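Local atomic coordinates of glutathione synthetase-like effector 30 (Gpa-GSS30-apo) (Globodera pallida, PDB entry 5OET), a protein that belongs to the glutathione synthetase-like effectors of a plant-parasitic nematode, probably derived from an ATP-grasp ligase that joins gamma-glutamylcysteine to glycine. Residues Val105-Ala110 with Ala167-Ser172; Asp226-Glu231 with Phe478-Gly483. All coordinates share one frame; numbering follows the deposited sequence.

Contact 1 (Val105-Ala110 with Ala167-Ser172)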
loop_
_atom_site.group_PDB
_atom_site.type_symbol
_atom_site.label_atom_id
_atom_site.label_comp_id
_atom_site.label_asym_id
_atom_site.label_seq_id
_atom_site.Cartn_x
_atom_site.Cartn_y
_atom_site.Cartn_z
ATOM N N VAL A 105 12.877 9.874 23.212
ATOM C CA VAL A 105 11.513 10.361 23.108
ATOM C C VAL A 105 11.290 11.538 24.042
ATOM O O VAL A 105 10.711 12.513 23.623
ATOM C CB VAL A 105 10.497 9.237 23.397
ATOM C CG1 VAL A 105 9.103 9.788 23.685
ATOM C CG2 VAL A 105 10.472 8.268 22.222
ATOM N N ASP A 106 11.761 11.444 25.285
ATOM C CA ASP A 106 11.515 12.474 26.299
ATOM C C ASP A 106 12.189 13.824 26.020
ATOM O O ASP A 106 11.675 14.858 26.435
ATOM C CB ASP A 106 11.952 11.989 27.701
ATOM C CG ASP A 106 11.033 10.903 28.282
ATOM O OD1 ASP A 106 9.828 10.862 27.910
ATOM O OD2 ASP A 106 11.527 10.081 29.109
ATOM N N VAL A 107 13.334 13.811 25.341
ATOM C CA VAL A 107 14.113 15.035 25.132
ATOM C C VAL A 107 13.668 15.815 23.878
ATOM O O VAL A 107 14.110 16.957 23.651
ATOM C CB VAL A 107 15.633 14.726 25.123
ATOM C CG1 VAL A 107 16.097 14.118 23.801
ATOM C CG2 VAL A 107 16.432 15.966 25.472
ATOM N N GLN A 108 12.774 15.216 23.082
ATOM C CA GLN A 108 12.347 15.812 21.815
ATOM C C GLN A 108 11.700 17.170 21.996
ATOM O O GLN A 108 12.003 18.083 21.253
ATOM C CB GLN A 108 11.403 14.879 21.031
ATOM C CG GLN A 108 11.271 15.238 19.549
ATOM C CD GLN A 108 12.616 15.280 18.806
ATOM O OE1 GLN A 108 12.747 15.962 17.793
ATOM N NE2 GLN A 108 13.627 14.547 19.313
ATOM N N LYS A 109 10.833 17.312 22.992
ATOM C CA LYS A 109 10.226 18.619 23.302
ATOM C C LYS A 109 11.316 19.699 23.520
ATOM O O LYS A 109 11.280 20.774 22.912
ATOM C CB LYS A 109 9.312 18.493 24.525
ATOM C CG LYS A 109 8.349 19.643 24.748
ATOM C CD LYS A 109 7.849 19.661 26.193
ATOM C CE LYS A 109 7.122 20.954 26.545
ATOM N NZ LYS A 109 5.796 21.070 25.860
ATOM N N ALA A 110 12.297 19.380 24.361
ATOM C CA ALA A 110 13.448 20.259 24.613
ATOM C C ALA A 110 14.247 20.563 23.352
ATOM O O ALA A 110 14.717 21.684 23.140
ATOM C CB ALA A 110 14.367 19.620 25.641
ATOM N N ALA A 167 15.428 14.136 15.057
ATOM C CA ALA A 167 16.720 13.974 15.751
ATOM C C ALA A 167 17.126 12.517 15.648
ATOM O O ALA A 167 16.313 11.649 15.958
ATOM C CB ALA A 167 16.582 14.354 17.215
ATOM N N ASP A 168 18.357 12.244 15.219
ATOM C CA ASP A 168 18.873 10.883 15.120
ATOM C C ASP A 168 19.834 10.516 16.281
ATOM O O ASP A 168 20.631 11.325 16.726
ATOM C CB ASP A 168 19.534 10.679 13.758
ATOM C CG ASP A 168 18.529 10.772 12.593
ATOM O OD1 ASP A 168 17.302 10.697 12.825
ATOM O OD2 ASP A 168 18.953 10.936 11.433
ATOM N N TYR A 169 19.730 9.281 16.763
ATOM C CA TYR A 169 20.513 8.788 17.882
ATOM C C TYR A 169 21.149 7.421 17.614
ATOM O O TYR A 169 20.647 6.633 16.820
ATOM C CB TYR A 169 19.625 8.706 19.114
ATOM C CG TYR A 169 19.031 10.048 19.531
ATOM C CD1 TYR A 169 17.836 10.479 19.003
ATOM C CD2 TYR A 169 19.668 10.870 20.487
ATOM C CE1 TYR A 169 17.281 11.683 19.394
ATOM C CE2 TYR A 169 19.121 12.080 20.886
ATOM C CZ TYR A 169 17.924 12.487 20.336
ATOM O OH TYR A 169 17.333 13.686 20.682
ATOM N N MET A 170 22.276 7.186 18.279
ATOM C CA MET A 170 22.982 5.908 18.306
ATOM C C MET A 170 23.050 5.519 19.779
ATOM O O MET A 170 23.339 6.370 20.616
ATOM C CB MET A 170 24.414 6.075 17.762
ATOM C CG MET A 170 24.853 5.057 16.717
ATOM S SD MET A 170 24.834 5.638 14.986
ATOM C CE MET A 170 24.660 4.086 14.098
ATOM N N ALA A 171 22.763 4.261 20.106
ATOM C CA ALA A 171 23.156 3.701 21.408
ATOM C C ALA A 171 24.663 3.459 21.316
ATOM O O ALA A 171 25.114 2.796 20.394
ATOM C CB ALA A 171 22.404 2.416 21.716
ATOM N N SER A 172 25.438 4.030 22.235
ATOM C CA SER A 172 26.902 3.967 22.155
ATOM C C SER A 172 27.482 3.245 23.356
ATOM O O SER A 172 27.063 3.492 24.477
ATOM C CB SER A 172 27.465 5.373 22.091
ATOM O OG SER A 172 28.870 5.349 21.921
#
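Val107 turns CG1 into the space between its own backbone N and carbonyl carbon (chi1 78°), and Tyr169 swings its ring anti to its carbonyl carbon (chi1 -60°), which brings methyl and phenol end together. The contact lays helix 98-119 against strand 160-173 of the large mixed sheet in a glutathione synthetase fold of the ATP-grasp type. Their local axes pass 10.4 Å apart, and the gap is bridged by side chains alone. Tyr169 spans most of it: Val107 CG1 lies 3.4 Å from Tyr169 OH and 4.2 Å from Tyr169 CZ, approaching the ring at a slant.

Gln108 does not set out straight at the strand, but a bend at its second torsion brings the amide to it. There Gln108 NE2 packs on the methyl of Ala167, 3.6 Å from Ala167 CB. Amide and phenol ring stand nearly perpendicular, their planes 85° apart. No hydrogen bond joins the two segments; Tyr169 OH is instead bonded to Gln183 NE2 on the adjoining strand 179-188, a polar tether for the buried ring. Ile477 of strand 469-484 touches Val105, Gln108 and Tyr169 alike, while Ala376 and Ile377 of helix 373-380 pack on Val107. Gln108 NE2 comes no nearer than 4.0 Å to Tyr169 OH.

Contact 2 (Asp226-Glu231 with Phe478-Gly483); sequences DTMAAE and FGCLLG
Met228 is the side chain of 226-231 that meets Phe478 and Cys480 of strand 469-484, in a helix-on-sheet layer of the glutathione synthetase fold; Thr225 and Thr232 of helix 225-240 add to it. The two segments run almost parallel, 7° between their directions, with local axes 9.1 Å apart.

Apolar and sulfur packing carries the contact. Met228 leaves the helix extended, and its turn at the last torsion (chi3 70°) sets the SD-CE bond across the strand direction, with both atoms near Phe478 CB and Cys480 SG. Met228 SD sits 3.9 Å from Phe478 CB and 4.3 Å from Gly479 CA. Beside it, Met228 CE lies 4.1 Å from Phe478 CB. Only the CB of Phe478 is engaged here: its ring leads away from the helix segment to meet the ring of Phe194.

The covalent element is the disulfide from Cys480 to Cys164. It joins strands 469-484 and 160-173 at a non-hydrogen-bonded pair of their antiparallel register, and Met228 packs on its Cys480 half.

Polar bonds lie within the helix segment or lead elsewhere. Thr227 N donates to Asp226 OD1 over 2.8 Å, reaching the carboxylate from above its plane, and Glu231 forms a salt bridge with Arg495 of strand 490-504. At the Met228 thioether, CE approaches Cys480 SG to 3.7 Å, and Met228 SD follows at 4.0 Å.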
loop_
_atom_site.group_PDB
_atom_site.type_symbol
_atom_site.label_atom_id
_atom_site.label_comp_id
_atom_site.label_asym_id
_atom_site.label_seq_id
_atom_site.Cartn_x
_atom_site.Cartn_y
_atom_site.Cartn_z
ATOM N N ASP A 226 2.598 9.662 10.170
ATOM C CA ASP A 226 1.786 10.246 9.073
ATOM C C ASP A 226 0.676 11.153 9.627
ATOM O O ASP A 226 0.495 12.270 9.152
ATOM C CB ASP A 226 1.231 9.189 8.076
ATOM C CG ASP A 226 0.444 8.053 8.739
ATOM O OD1 ASP A 226 0.307 8.006 9.999
ATOM O OD2 ASP A 226 -0.019 7.179 7.959
ATOM N N THR A 227 -0.010 10.675 10.661
ATOM C CA THR A 227 -1.001 11.456 11.388
ATOM C C THR A 227 -0.403 12.709 12.030
ATOM O O THR A 227 -0.996 13.774 11.959
ATOM C CB THR A 227 -1.662 10.581 12.472
ATOM O OG1 THR A 227 -2.373 9.530 11.819
ATOM C CG2 THR A 227 -2.623 11.368 13.372
ATOM N N MET A 228 0.760 12.560 12.667
ATOM C CA MET A 228 1.441 13.666 13.332
ATOM C C MET A 228 1.624 14.849 12.395
ATOM O O MET A 228 1.331 16.001 12.761
ATOM C CB MET A 228 2.826 13.212 13.796
ATOM C CG MET A 228 3.714 14.323 14.342
ATOM S SD MET A 228 5.475 14.025 14.160
ATOM C CE MET A 228 5.732 14.184 12.402
ATOM N N ALA A 229 2.171 14.552 11.210
ATOM C CA ALA A 229 2.405 15.550 10.173
ATOM C C ALA A 229 1.077 16.191 9.730
ATOM O O ALA A 229 0.968 17.405 9.672
ATOM C CB ALA A 229 3.134 14.926 8.987
ATOM N N ALA A 230 0.076 15.356 9.466
ATOM C CA ALA A 230 -1.261 15.814 9.127
ATOM C C ALA A 230 -1.839 16.752 10.181
ATOM O O ALA A 230 -2.303 17.837 9.841
ATOM C CB ALA A 230 -2.188 14.627 8.910
ATOM N N GLU A 231 -1.785 16.348 11.449
ATOM C CA GLU A 231 -2.338 17.156 12.548
ATOM C C GLU A 231 -1.671 18.520 12.665
ATOM O O GLU A 231 -2.316 19.474 13.084
ATOM C CB GLU A 231 -2.228 16.449 13.897
ATOM C CG GLU A 231 -3.155 15.243 14.087
ATOM C CD GLU A 231 -2.791 14.374 15.321
ATOM O OE1 GLU A 231 -3.706 13.696 15.853
ATOM O OE2 GLU A 231 -1.596 14.355 15.760
ATOM N N PHE A 478 10.830 11.828 15.702
ATOM C CA PHE A 478 10.074 12.934 15.110
ATOM C C PHE A 478 9.337 13.795 16.127
ATOM O O PHE A 478 8.756 13.279 17.061
ATOM C CB PHE A 478 9.010 12.391 14.157
ATOM C CG PHE A 478 9.565 11.721 12.950
ATOM C CD1 PHE A 478 9.867 12.454 11.815
ATOM C CD2 PHE A 478 9.766 10.351 12.938
ATOM C CE1 PHE A 478 10.361 11.842 10.680
ATOM C CE2 PHE A 478 10.279 9.726 11.809
ATOM C CZ PHE A 478 10.574 10.469 10.672
ATOM N N GLY A 479 9.323 15.104 15.897
ATOM C CA GLY A 479 8.417 16.025 16.599
ATOM C C GLY A 479 8.196 17.324 15.832
ATOM O O GLY A 479 9.097 17.797 15.136
ATOM N N CYS A 480 7.002 17.900 15.957
ATOM C CA CYS A 480 6.699 19.178 15.305
ATOM C C CYS A 480 6.205 20.235 16.262
ATOM O O CYS A 480 5.566 19.942 17.251
ATOM C CB CYS A 480 5.651 19.041 14.197
ATOM S SG CYS A 480 6.014 17.835 12.929
ATOM N N LEU A 481 6.469 21.470 15.867
ATOM C CA LEU A 481 6.024 22.690 16.528
ATOM C C LEU A 481 5.141 23.495 15.588
ATOM O O LEU A 481 5.252 23.397 14.359
ATOM C CB LEU A 481 7.224 23.597 16.791
ATOM C CG LEU A 481 7.980 23.543 18.076
ATOM C CD1 LEU A 481 8.920 24.740 18.175
ATOM C CD2 LEU A 481 6.966 23.536 19.183
ATOM N N LEU A 482 4.292 24.320 16.182
ATOM C CA LEU A 482 3.762 25.494 15.512
ATOM C C LEU A 482 4.032 26.702 16.417
ATOM O O LEU A 482 3.556 26.756 17.569
ATOM C CB LEU A 482 2.282 25.319 15.261
ATOM C CG LEU A 482 1.767 26.029 14.045
ATOM C CD1 LEU A 482 2.472 25.548 12.787
ATOM C CD2 LEU A 482 0.264 25.802 14.003
ATOM N N GLY A 483 4.802 27.654 15.908
ATOM C CA GLY A 483 5.293 28.735 16.750
ATOM C C GLY A 483 5.393 30.041 16.016
ATOM O O GLY A 483 5.450 30.057 14.785
#

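Overall arrangement
From the N terminus, helix 98-119 comes first, and contact 1 closes a loop of 56 residues when strand 160-173 reaches it. Contact 2 opens only afterwards, at helix 225-240, and closes 246 residues later on strand 469-484, so the two are in series and neither nest nor cross. The long second loop holds the six-stranded and four-stranded sheets and the magnesium ligands His406 and Glu426. Strands 160-173 and 469-484 are neighbours in the large sheet, whose opposite faces carry the two helices. The contact centres lie about 17 Å apart, yet Gln108 CG comes within 4.0 Å of Phe478 O.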